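Local atomic coordinates of putative esterase MT1895 (Mycobacterium tuberculosis, PDB entry 3S4K), a protein that probably hydrolyses acyl-CoA thioesters as a PaaI-family hotdog thioesterase, with 1,4-dihydroxy-2-naphthoyl-CoA as an inferred substrate. Residues A37-V43 with G100-A106; M62-A67 with W118-I122; R113-L119 with G133-N139. All coordinates share one frame; numbering follows the deposited sequence.

Contact 1: A37-V43 with G100-A106; sequences ARAQLDV and GMVYGTA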
loop_
_atom_site.group_PDB
_atom_site.type_symbol
_atom_site.label_atom_id
_atom_site.label_comp_id
_atom_site.label_asym_id
_atom_site.label_seq_id
_atom_site.Cartn_x
_atom_site.Cartn_y
_atom_site.Cartn_z
ATOM N N ALA A 37 -17.320 -5.328 -2.397
ATOM C CA ALA A 37 -16.942 -5.861 -1.112
ATOM C C ALA A 37 -16.744 -4.758 -0.089
ATOM O O ALA A 37 -16.501 -3.577 -0.433
ATOM C CB ALA A 37 -15.673 -6.716 -1.220
ATOM N N ARG A 38 -16.882 -5.146 1.164
ATOM C CA ARG A 38 -16.689 -4.251 2.298
ATOM C C ARG A 38 -15.930 -4.981 3.407
ATOM O O ARG A 38 -16.191 -6.152 3.692
ATOM C CB ARG A 38 -18.023 -3.695 2.820
ATOM C CG ARG A 38 -18.849 -2.920 1.744
ATOM C CD ARG A 38 -20.137 -2.355 2.295
ATOM N NE ARG A 38 -21.031 -2.080 1.166
ATOM C CZ ARG A 38 -21.568 -0.904 0.836
ATOM N NH1 ARG A 38 -21.412 0.192 1.584
ATOM N NH2 ARG A 38 -22.316 -0.841 -0.270
ATOM N N ALA A 39 -14.986 -4.276 4.027
ATOM C CA ALA A 39 -14.233 -4.839 5.139
ATOM C C ALA A 39 -13.767 -3.746 6.056
ATOM O O ALA A 39 -13.830 -2.559 5.722
ATOM C CB ALA A 39 -13.026 -5.664 4.630
ATOM N N GLN A 40 -13.303 -4.152 7.231
ATOM C CA GLN A 40 -13.033 -3.204 8.289
ATOM C C GLN A 40 -11.910 -3.686 9.178
ATOM O O GLN A 40 -11.714 -4.895 9.334
ATOM C CB GLN A 40 -14.285 -3.006 9.106
ATOM C CG GLN A 40 -14.758 -4.259 9.833
ATOM C CD GLN A 40 -16.206 -4.133 10.283
ATOM O OE1 GLN A 40 -17.043 -3.625 9.549
ATOM N NE2 GLN A 40 -16.492 -4.594 11.480
ATOM N N LEU A 41 -11.204 -2.740 9.787
ATOM C CA LEU A 41 -10.191 -3.090 10.786
ATOM C C LEU A 41 -10.149 -2.054 11.893
ATOM O O LEU A 41 -10.608 -0.911 11.739
ATOM C CB LEU A 41 -8.790 -3.290 10.171
ATOM C CG LEU A 41 -8.009 -2.130 9.535
ATOM C CD1 LEU A 41 -7.423 -1.159 10.564
ATOM C CD2 LEU A 41 -6.897 -2.679 8.620
ATOM N N ASP A 42 -9.625 -2.492 13.034
ATOM C CA ASP A 42 -9.434 -1.616 14.176
ATOM C C ASP A 42 -8.032 -1.058 14.069
ATOM O O ASP A 42 -7.084 -1.806 13.859
ATOM C CB ASP A 42 -9.583 -2.413 15.488
ATOM C CG ASP A 42 -9.657 -1.537 16.738
ATOM O OD1 ASP A 42 -10.070 -0.362 16.683
ATOM O OD2 ASP A 42 -9.318 -2.065 17.823
ATOM N N VAL A 43 -7.897 0.251 14.208
ATOM C CA VAL A 43 -6.577 0.863 14.254
ATOM C C VAL A 43 -5.927 0.570 15.594
ATOM O O VAL A 43 -6.434 0.986 16.637
ATOM C CB VAL A 43 -6.631 2.374 14.002
ATOM C CG1 VAL A 43 -5.218 2.985 14.191
ATOM C CG2 VAL A 43 -7.194 2.648 12.608
ATOM N N GLY A 100 -9.494 3.880 16.646
ATOM C CA GLY A 100 -10.864 3.595 16.199
ATOM C C GLY A 100 -10.907 2.690 14.988
ATOM O O GLY A 100 -9.864 2.328 14.428
ATOM N N MET A 101 -12.119 2.351 14.565
ATOM C CA MET A 101 -12.342 1.464 13.415
ATOM C C MET A 101 -12.322 2.266 12.118
ATOM O O MET A 101 -12.737 3.429 12.083
ATOM C CB MET A 101 -13.722 0.789 13.529
ATOM C CG MET A 101 -13.886 -0.135 14.728
ATOM S SD MET A 101 -12.995 -1.686 14.558
ATOM C CE MET A 101 -13.741 -2.436 13.103
ATOM N N VAL A 102 -11.854 1.624 11.052
ATOM C CA VAL A 102 -11.962 2.153 9.690
ATOM C C VAL A 102 -12.647 1.099 8.834
ATOM O O VAL A 102 -12.543 -0.099 9.110
ATOM C CB VAL A 102 -10.596 2.587 9.101
ATOM C CG1 VAL A 102 -10.055 3.794 9.889
ATOM C CG2 VAL A 102 -9.595 1.424 9.077
ATOM N N TYR A 103 -13.357 1.565 7.803
ATOM C CA TYR A 103 -14.287 0.766 7.043
ATOM C C TYR A 103 -14.087 1.097 5.568
ATOM O O TYR A 103 -14.113 2.280 5.193
ATOM C CB TYR A 103 -15.710 1.178 7.443
ATOM C CG TYR A 103 -16.034 0.948 8.905
ATOM C CD1 TYR A 103 -15.829 1.938 9.877
ATOM C CD2 TYR A 103 -16.563 -0.276 9.315
ATOM C CE1 TYR A 103 -16.136 1.694 11.228
ATOM C CE2 TYR A 103 -16.851 -0.513 10.642
ATOM C CZ TYR A 103 -16.652 0.469 11.580
ATOM O OH TYR A 103 -16.938 0.162 12.894
ATOM N N GLY A 104 -13.859 0.078 4.737
ATOM C CA GLY A 104 -13.730 0.273 3.290
ATOM C C GLY A 104 -14.821 -0.368 2.469
ATOM O O GLY A 104 -15.305 -1.454 2.807
ATOM N N THR A 105 -15.206 0.293 1.381
ATOM C CA THR A 105 -16.147 -0.244 0.409
ATOM C C THR A 105 -15.547 -0.145 -0.988
ATOM O O THR A 105 -15.072 0.922 -1.355
ATOM C CB THR A 105 -17.430 0.579 0.405
ATOM O OG1 THR A 105 -18.073 0.485 1.678
ATOM C CG2 THR A 105 -18.388 0.105 -0.692
ATOM N N ALA A 106 -15.609 -1.244 -1.744
ATOM C CA ALA A 106 -15.190 -1.283 -3.148
ATOM C C ALA A 106 -16.412 -1.162 -4.049
ATOM O O ALA A 106 -17.412 -1.851 -3.818
ATOM C CB ALA A 106 -14.444 -2.552 -3.481
HETATM O O HOH W 1 -8.659 1.637 18.096
#

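Contact 2: M62-A67 with W118-I122; sequences MIESIA and WLVTI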
loop_
_atom_site.group_PDB
_atom_site.type_symbol
_atom_site.label_atom_id
_atom_site.label_comp_id
_atom_site.label_asym_id
_atom_site.label_seq_id
_atom_site.Cartn_x
_atom_site.Cartn_y
_atom_site.Cartn_z
ATOM N N MET A 62 -5.330 -2.387 2.666
ATOM C CA MET A 62 -6.787 -2.527 2.811
ATOM C C MET A 62 -7.470 -2.387 1.461
ATOM O O MET A 62 -8.312 -3.209 1.060
ATOM C CB MET A 62 -7.354 -1.425 3.710
ATOM C CG MET A 62 -7.387 -1.710 5.187
ATOM S SD MET A 62 -8.468 -0.489 5.990
ATOM C CE MET A 62 -10.113 -1.061 5.582
ATOM N N ILE A 63 -7.101 -1.330 0.756
ATOM C CA ILE A 63 -7.643 -1.024 -0.562
ATOM C C ILE A 63 -7.325 -2.177 -1.508
ATOM O O ILE A 63 -8.186 -2.647 -2.228
ATOM C CB ILE A 63 -7.111 0.359 -1.034
ATOM C CG1 ILE A 63 -7.852 1.459 -0.282
ATOM C CG2 ILE A 63 -7.187 0.546 -2.595
ATOM C CD1 ILE A 63 -7.112 2.778 -0.222
ATOM N N GLU A 64 -6.102 -2.686 -1.449
ATOM C CA GLU A 64 -5.701 -3.797 -2.322
ATOM C C GLU A 64 -6.536 -5.058 -2.077
ATOM O O GLU A 64 -7.039 -5.688 -3.026
ATOM C CB GLU A 64 -4.204 -4.076 -2.127
ATOM C CG GLU A 64 -3.626 -5.156 -3.049
ATOM C CD GLU A 64 -3.430 -4.704 -4.478
ATOM O OE1 GLU A 64 -3.594 -3.497 -4.769
ATOM O OE2 GLU A 64 -3.101 -5.581 -5.323
ATOM N N SER A 65 -6.710 -5.408 -0.801
ATOM C CA SER A 65 -7.467 -6.591 -0.404
ATOM C C SER A 65 -8.932 -6.515 -0.814
ATOM O O SER A 65 -9.487 -7.447 -1.391
ATOM C CB SER A 65 -7.399 -6.794 1.114
ATOM O OG SER A 65 -6.168 -7.374 1.493
ATOM N N ILE A 66 -9.573 -5.413 -0.488
ATOM C CA ILE A 66 -11.030 -5.306 -0.721
ATOM C C ILE A 66 -11.312 -5.340 -2.222
ATOM O O ILE A 66 -12.200 -6.056 -2.691
ATOM C CB ILE A 66 -11.632 -4.052 -0.019
ATOM C CG1 ILE A 66 -11.383 -4.124 1.490
ATOM C CG2 ILE A 66 -13.179 -3.986 -0.267
ATOM C CD1 ILE A 66 -11.765 -2.858 2.297
ATOM N N ALA A 67 -10.536 -4.582 -2.992
ATOM C CA ALA A 67 -10.632 -4.577 -4.452
ATOM C C ALA A 67 -10.368 -5.948 -5.081
ATOM O O ALA A 67 -11.107 -6.390 -5.975
ATOM C CB ALA A 67 -9.662 -3.540 -5.034
ATOM N N TRP A 118 -11.281 -1.081 -9.825
ATOM C CA TRP A 118 -12.148 -0.928 -8.655
ATOM C C TRP A 118 -11.744 0.293 -7.823
ATOM O O TRP A 118 -10.556 0.576 -7.682
ATOM C CB TRP A 118 -12.088 -2.161 -7.741
ATOM C CG TRP A 118 -12.775 -3.359 -8.354
ATOM C CD1 TRP A 118 -12.260 -4.223 -9.250
ATOM C CD2 TRP A 118 -14.114 -3.794 -8.103
ATOM N NE1 TRP A 118 -13.179 -5.192 -9.577
ATOM C CE2 TRP A 118 -14.342 -4.938 -8.903
ATOM C CE3 TRP A 118 -15.150 -3.321 -7.294
ATOM C CZ2 TRP A 118 -15.558 -5.633 -8.890
ATOM C CZ3 TRP A 118 -16.358 -3.989 -7.313
ATOM C CH2 TRP A 118 -16.549 -5.140 -8.096
ATOM N N LEU A 119 -12.740 1.015 -7.296
ATOM C CA LEU A 119 -12.545 2.131 -6.361
ATOM C C LEU A 119 -12.855 1.652 -4.940
ATOM O O LEU A 119 -13.901 1.034 -4.695
ATOM C CB LEU A 119 -13.503 3.276 -6.695
ATOM C CG LEU A 119 -13.637 4.360 -5.636
ATOM C CD1 LEU A 119 -12.322 5.105 -5.522
ATOM C CD2 LEU A 119 -14.762 5.333 -6.020
ATOM N N VAL A 120 -11.960 1.954 -4.007
ATOM C CA VAL A 120 -12.169 1.634 -2.603
ATOM C C VAL A 120 -12.025 2.910 -1.795
ATOM O O VAL A 120 -11.025 3.632 -1.933
ATOM C CB VAL A 120 -11.154 0.600 -2.104
ATOM C CG1 VAL A 120 -11.440 0.226 -0.637
ATOM C CG2 VAL A 120 -11.136 -0.631 -3.028
ATOM N N THR A 121 -13.023 3.176 -0.953
ATOM C CA THR A 121 -13.061 4.376 -0.107
ATOM C C THR A 121 -13.044 3.913 1.345
ATOM O O THR A 121 -13.880 3.094 1.758
ATOM C CB THR A 121 -14.310 5.254 -0.381
ATOM O OG1 THR A 121 -14.406 5.513 -1.788
ATOM C CG2 THR A 121 -14.273 6.595 0.420
ATOM N N ILE A 122 -12.124 4.477 2.121
ATOM C CA ILE A 122 -11.977 4.143 3.537
ATOM C C ILE A 122 -12.454 5.303 4.396
ATOM O O ILE A 122 -11.988 6.430 4.226
ATOM C CB ILE A 122 -10.515 3.856 3.905
ATOM C CG1 ILE A 122 -9.888 2.903 2.882
ATOM C CG2 ILE A 122 -10.440 3.278 5.290
ATOM C CD1 ILE A 122 -8.712 2.114 3.436
#

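Contact 3: R113-L119 with G133-N139; sequences RRQQLWL and GQVRLQN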
loop_
_atom_site.group_PDB
_atom_site.type_symbol
_atom_site.label_atom_id
_atom_site.label_comp_id
_atom_site.label_asym_id
_atom_site.label_seq_id
_atom_site.Cartn_x
_atom_site.Cartn_y
_atom_site.Cartn_z
ATOM N N ARG A 113 -13.178 -8.188 -20.059
ATOM C CA ARG A 113 -12.549 -9.482 -20.289
ATOM C C ARG A 113 -11.126 -9.521 -19.768
ATOM O O ARG A 113 -10.771 -10.448 -19.048
ATOM C CB ARG A 113 -12.558 -9.846 -21.768
ATOM C CG ARG A 113 -12.000 -11.242 -22.067
ATOM C CD ARG A 113 -12.125 -11.584 -23.536
ATOM N NE ARG A 113 -11.356 -10.660 -24.360
ATOM C CZ ARG A 113 -10.054 -10.760 -24.624
ATOM N NH1 ARG A 113 -9.321 -11.765 -24.142
ATOM N NH2 ARG A 113 -9.476 -9.839 -25.384
ATOM N N ARG A 114 -10.320 -8.513 -20.095
ATOM C CA ARG A 114 -8.900 -8.565 -19.732
ATOM C C ARG A 114 -8.562 -7.942 -18.394
ATOM O O ARG A 114 -7.652 -8.428 -17.706
ATOM C CB ARG A 114 -8.034 -7.928 -20.826
ATOM C CG ARG A 114 -7.916 -8.808 -22.039
ATOM C CD ARG A 114 -7.199 -8.135 -23.181
ATOM N NE ARG A 114 -5.785 -7.905 -22.854
ATOM C CZ ARG A 114 -4.813 -7.747 -23.741
ATOM N NH1 ARG A 114 -5.070 -7.799 -25.045
ATOM N NH2 ARG A 114 -3.574 -7.524 -23.317
ATOM N N GLN A 115 -9.233 -6.831 -18.062
ATOM C CA GLN A 115 -8.904 -6.078 -16.821
ATOM C C GLN A 115 -10.139 -5.653 -16.030
ATOM O O GLN A 115 -11.267 -5.634 -16.564
ATOM C CB GLN A 115 -8.036 -4.843 -17.134
ATOM C CG GLN A 115 -6.732 -5.170 -17.953
ATOM C CD GLN A 115 -5.683 -4.051 -17.914
ATOM O OE1 GLN A 115 -5.582 -3.324 -16.955
ATOM N NE2 GLN A 115 -4.878 -3.946 -18.972
ATOM N N GLN A 116 -9.897 -5.320 -14.761
ATOM C CA GLN A 116 -10.862 -4.669 -13.912
ATOM C C GLN A 116 -10.231 -3.474 -13.227
ATOM O O GLN A 116 -9.026 -3.458 -12.941
ATOM C CB GLN A 116 -11.475 -5.611 -12.860
ATOM C CG GLN A 116 -11.872 -6.977 -13.367
ATOM C CD GLN A 116 -12.559 -7.810 -12.319
ATOM O OE1 GLN A 116 -13.392 -7.289 -11.547
ATOM N NE2 GLN A 116 -12.223 -9.111 -12.267
ATOM N N LEU A 117 -11.075 -2.499 -12.927
ATOM C CA LEU A 117 -10.680 -1.331 -12.193
ATOM C C LEU A 117 -11.726 -1.117 -11.085
ATOM O O LEU A 117 -12.932 -0.990 -11.375
ATOM C CB LEU A 117 -10.533 -0.134 -13.154
ATOM C CG LEU A 117 -9.990 1.157 -12.540
ATOM C CD1 LEU A 117 -8.537 1.007 -12.161
ATOM C CD2 LEU A 117 -10.198 2.366 -13.453
ATOM N N TRP A 118 -11.281 -1.081 -9.825
ATOM C CA TRP A 118 -12.148 -0.928 -8.655
ATOM C C TRP A 118 -11.744 0.293 -7.823
ATOM O O TRP A 118 -10.556 0.576 -7.682
ATOM C CB TRP A 118 -12.088 -2.161 -7.741
ATOM C CG TRP A 118 -12.775 -3.359 -8.354
ATOM C CD1 TRP A 118 -12.260 -4.223 -9.250
ATOM C CD2 TRP A 118 -14.114 -3.794 -8.103
ATOM N NE1 TRP A 118 -13.179 -5.192 -9.577
ATOM C CE2 TRP A 118 -14.342 -4.938 -8.903
ATOM C CE3 TRP A 118 -15.150 -3.321 -7.294
ATOM C CZ2 TRP A 118 -15.558 -5.633 -8.890
ATOM C CZ3 TRP A 118 -16.358 -3.989 -7.313
ATOM C CH2 TRP A 118 -16.549 -5.140 -8.096
ATOM N N LEU A 119 -12.740 1.015 -7.296
ATOM C CA LEU A 119 -12.545 2.131 -6.361
ATOM C C LEU A 119 -12.855 1.652 -4.940
ATOM O O LEU A 119 -13.901 1.034 -4.695
ATOM C CB LEU A 119 -13.503 3.276 -6.695
ATOM C CG LEU A 119 -13.637 4.360 -5.636
ATOM C CD1 LEU A 119 -12.322 5.105 -5.522
ATOM C CD2 LEU A 119 -14.762 5.333 -6.020
ATOM N N GLY A 133 -8.727 4.936 -3.015
ATOM C CA GLY A 133 -7.762 4.401 -3.975
ATOM C C GLY A 133 -8.422 3.615 -5.088
ATOM O O GLY A 133 -9.574 3.174 -4.947
ATOM N N GLN A 134 -7.688 3.423 -6.177
ATOM C CA GLN A 134 -8.156 2.618 -7.299
ATOM C C GLN A 134 -7.152 1.546 -7.566
ATOM O O GLN A 134 -5.961 1.822 -7.583
ATOM C CB GLN A 134 -8.358 3.467 -8.531
ATOM C CG GLN A 134 -9.385 4.503 -8.217
ATOM C CD GLN A 134 -9.703 5.425 -9.329
ATOM O OE1 GLN A 134 -9.159 5.333 -10.430
ATOM N NE2 GLN A 134 -10.602 6.350 -9.044
ATOM N N VAL A 135 -7.657 0.336 -7.783
ATOM C CA VAL A 135 -6.843 -0.819 -8.058
ATOM C C VAL A 135 -7.166 -1.374 -9.435
ATOM O O VAL A 135 -8.332 -1.652 -9.732
ATOM C CB VAL A 135 -7.065 -1.892 -6.976
ATOM C CG1 VAL A 135 -6.170 -3.114 -7.221
ATOM C CG2 VAL A 135 -6.829 -1.297 -5.592
ATOM N N ARG A 136 -6.122 -1.547 -10.248
ATOM C CA ARG A 136 -6.237 -2.126 -11.582
ATOM C C ARG A 136 -5.743 -3.559 -11.499
ATOM O O ARG A 136 -4.650 -3.808 -10.965
ATOM C CB ARG A 136 -5.430 -1.320 -12.582
ATOM C CG ARG A 136 -5.436 -1.891 -14.011
ATOM C CD ARG A 136 -4.673 -1.007 -14.946
ATOM N NE ARG A 136 -5.428 0.201 -15.258
ATOM C CZ ARG A 136 -6.426 0.281 -16.137
ATOM N NH1 ARG A 136 -6.851 -0.782 -16.815
ATOM N NH2 ARG A 136 -7.054 1.445 -16.295
ATOM N N LEU A 137 -6.555 -4.489 -12.005
ATOM C CA LEU A 137 -6.242 -5.908 -11.967
ATOM C C LEU A 137 -6.291 -6.506 -13.364
ATOM O O LEU A 137 -7.077 -6.083 -14.195
ATOM C CB LEU A 137 -7.221 -6.655 -11.056
ATOM C CG LEU A 137 -7.213 -6.208 -9.589
ATOM C CD1 LEU A 137 -8.400 -5.273 -9.337
ATOM C CD2 LEU A 137 -7.130 -7.409 -8.593
ATOM N N GLN A 138 -5.458 -7.521 -13.580
ATOM C CA GLN A 138 -5.557 -8.392 -14.728
ATOM C C GLN A 138 -6.389 -9.619 -14.397
ATOM O O GLN A 138 -6.194 -10.240 -13.348
ATOM C CB GLN A 138 -4.152 -8.880 -15.127
ATOM C CG GLN A 138 -3.559 -8.136 -16.230
ATOM C CD GLN A 138 -2.223 -8.719 -16.703
ATOM O OE1 GLN A 138 -1.912 -9.918 -16.545
ATOM N NE2 GLN A 138 -1.437 -7.865 -17.292
ATOM N N ASN A 139 -7.300 -9.985 -15.293
ATOM C CA ASN A 139 -7.982 -11.270 -15.210
ATOM C C ASN A 139 -7.096 -12.337 -15.849
ATOM O O ASN A 139 -6.602 -12.134 -16.938
ATOM C CB ASN A 139 -9.310 -11.208 -15.949
ATOM C CG ASN A 139 -10.282 -10.209 -15.328
ATOM O OD1 ASN A 139 -10.309 -10.024 -14.101
ATOM N ND2 ASN A 139 -11.085 -9.557 -16.178
#

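Contact 1: A37-V43 with G100-A106
Reciprocal backbone bonds hold the middle of this contact: Gly104 N donates to Ala39 O at 2.8 Å and Ala39 N bonds back to Gly104 O, while Val102 N donates to Leu41 O at 2.9 Å and Leu41 N to Val102 O. Gln40 and Tyr103 form the non-hydrogen-bonded pair between them. Near Gly100 a water accepts from Gly100 N at 2.8 Å and donates to Asp42 OD1 and Val43 O, joining both segments through three bonds. The N-to-C directions of the two segments are 154° apart, as neighbours in the antiparallel sheet that wraps the long helix 56-75 in the hotdog fold. On the face turned to that helix, Leu41 and Val102 lie side by side, with Leu41 CD1 3.7 Å from Val102 CG2, and Met62 packs on both. The opposite face carries Gln40, whose CG stands between the backbone N and the carbonyl carbon (chi1 64°). The extended chain then runs alongside Tyr103, and Gln40 OE1 reaches the ring edge, near its plane, 3.3 Å from Tyr103 CE2; amide and ring planes stand 86° apart. Met101 folds at both outer torsions, bringing Met101 SD to 3.6 Å from Asp42 CB, the two side chains crossing nearly at right angles. Farther along, Thr105 CG2 sits over the centre of the Arg38 guanidinium, whose NE makes a salt bridge to Glu31.

Contact 2: M62-A67 with W118-I122
Val120 and Ile63 form the centre of a contact made mainly by apolar side chains, with no hydrogen bond across it. Their side chains run antiparallel alongside one another, bringing Ile63 CG1 to 3.8 Å from Val120 CG1. The two branches of the valine part along the near side of the helix. CG1, anti to the backbone N (chi1 -177°), meets Ile63 and, more loosely, the tip of Ile66, whose CD1 is 4.3 Å from Val120 CG1. Val120 CG2 points the other way along the helix and lies 3.8 Å from Ala67 CB. One turn after Ile63, that same methyl group also meets the tryptophan: Ala67 CB is 3.9 Å from Trp118 CB, and the carbonyl O of Ala67 lies over one face of the indole, displaced from the ring centre. At the other end Ile122 runs at a slant to Ile63, and in the conformer given Ile122 CD1 is 3.9 Å from Ile63 CG1; this and the contact with Met62, likewise modelled in two conformers, are tentative. The pattern is that of the hotdog fold, in which a long central helix lies in the concavity of a curved antiparallel sheet; here the axes of the two short segments pass 8.4 Å apart, their directions 130° apart. Alternate strand residues Trp118, Val120 and Ile122 face the helix. In the next shell, Val135 of the adjoining strand packs against Ile63 and Ala67, and Ile66 is flanked by Ala37, Ala39 and Ala106. Glu64 and Ser65 look away from strand 118-122: Glu64 OE1 accepts a bond from Asn89 ND2, while Phe93 of the second subunit packs on the Glu64 side chain.

Contact 3: R113-L119 with G133-N139
Asn139 and Gln116 join their side-chain amides across the strands: Gln116 NE2 donates to Asn139 OD1 at 2.8 Å in a nearly straight bond (176°). The acceptor lies in the amide plane of Gln116, although the two amide planes are tilted 54° apart. Both polar atoms of the Gln116 amide are engaged, since NE2 also bonds Ala71 O and OE1 receives the indole N-H of Trp118, with Gln116 OE1 2.9 Å from Trp118 NE1. This fixes the flip of the buried amide. The chain of Gln116 is extended beyond CG, and that length carries the amide out to Asn139. Asn139 also uses its amide nitrogen: Asn139 ND2 donates to Arg113 O at 3.0 Å, the donor standing above that carbonyl's plane, so the loop before strand 115-119 is tied to the hairpin partner. On the opposite face, Arg136 extends through its first two torsions and then bends at chi3 (-74°), turning Arg136 NH1 onto Gln115 OE1 at 2.8 Å. The oxygen lies in the guanidinium plane at its edge; the donor stands above the glutamine carbonyl plane, and the two flat groups are almost perpendicular. Leu117 CD1 packs along the same arginine, 3.9 Å from Arg136 CB, and Leu119 CD1 reaches Gln134 CG at 4.0 Å. Backbone bonds pair Gln116 with Leu137 and Trp118 with Val135 in both directions, defining an antiparallel hairpin. Strand 83-93 flanks it on the side of 133-139, where Val84 touches Leu137 and Asn139; strand 100-108 lies beside Trp118, and helix 56-75 covers the face bearing Gln116, Trp118 and Val135.

Overall arrangement
The three contacts follow the sheet across its width and show how the helix is seated on it. Contacts 1 and 2 have centres about 9 Å apart and meet where Thr105 O probably accepts a hydrogen bond from Thr121 N, 3.1 Å away. Contact 3 is centred about 11 Å from contact 2, sharing Trp118 and Leu119 with it, and Val120 N probably donates to Gly133 O at 2.8 Å. Contacts 1 and 3, with centres about 20 Å apart, lie on opposite sides of the chain's centre, yet Ala106 CB packs on Trp118. Hotdog thioesterases generally place their active sites at the subunit interface; the second subunit reaches the helix of contact 2, but touches no segment of contact 1 or contact 3.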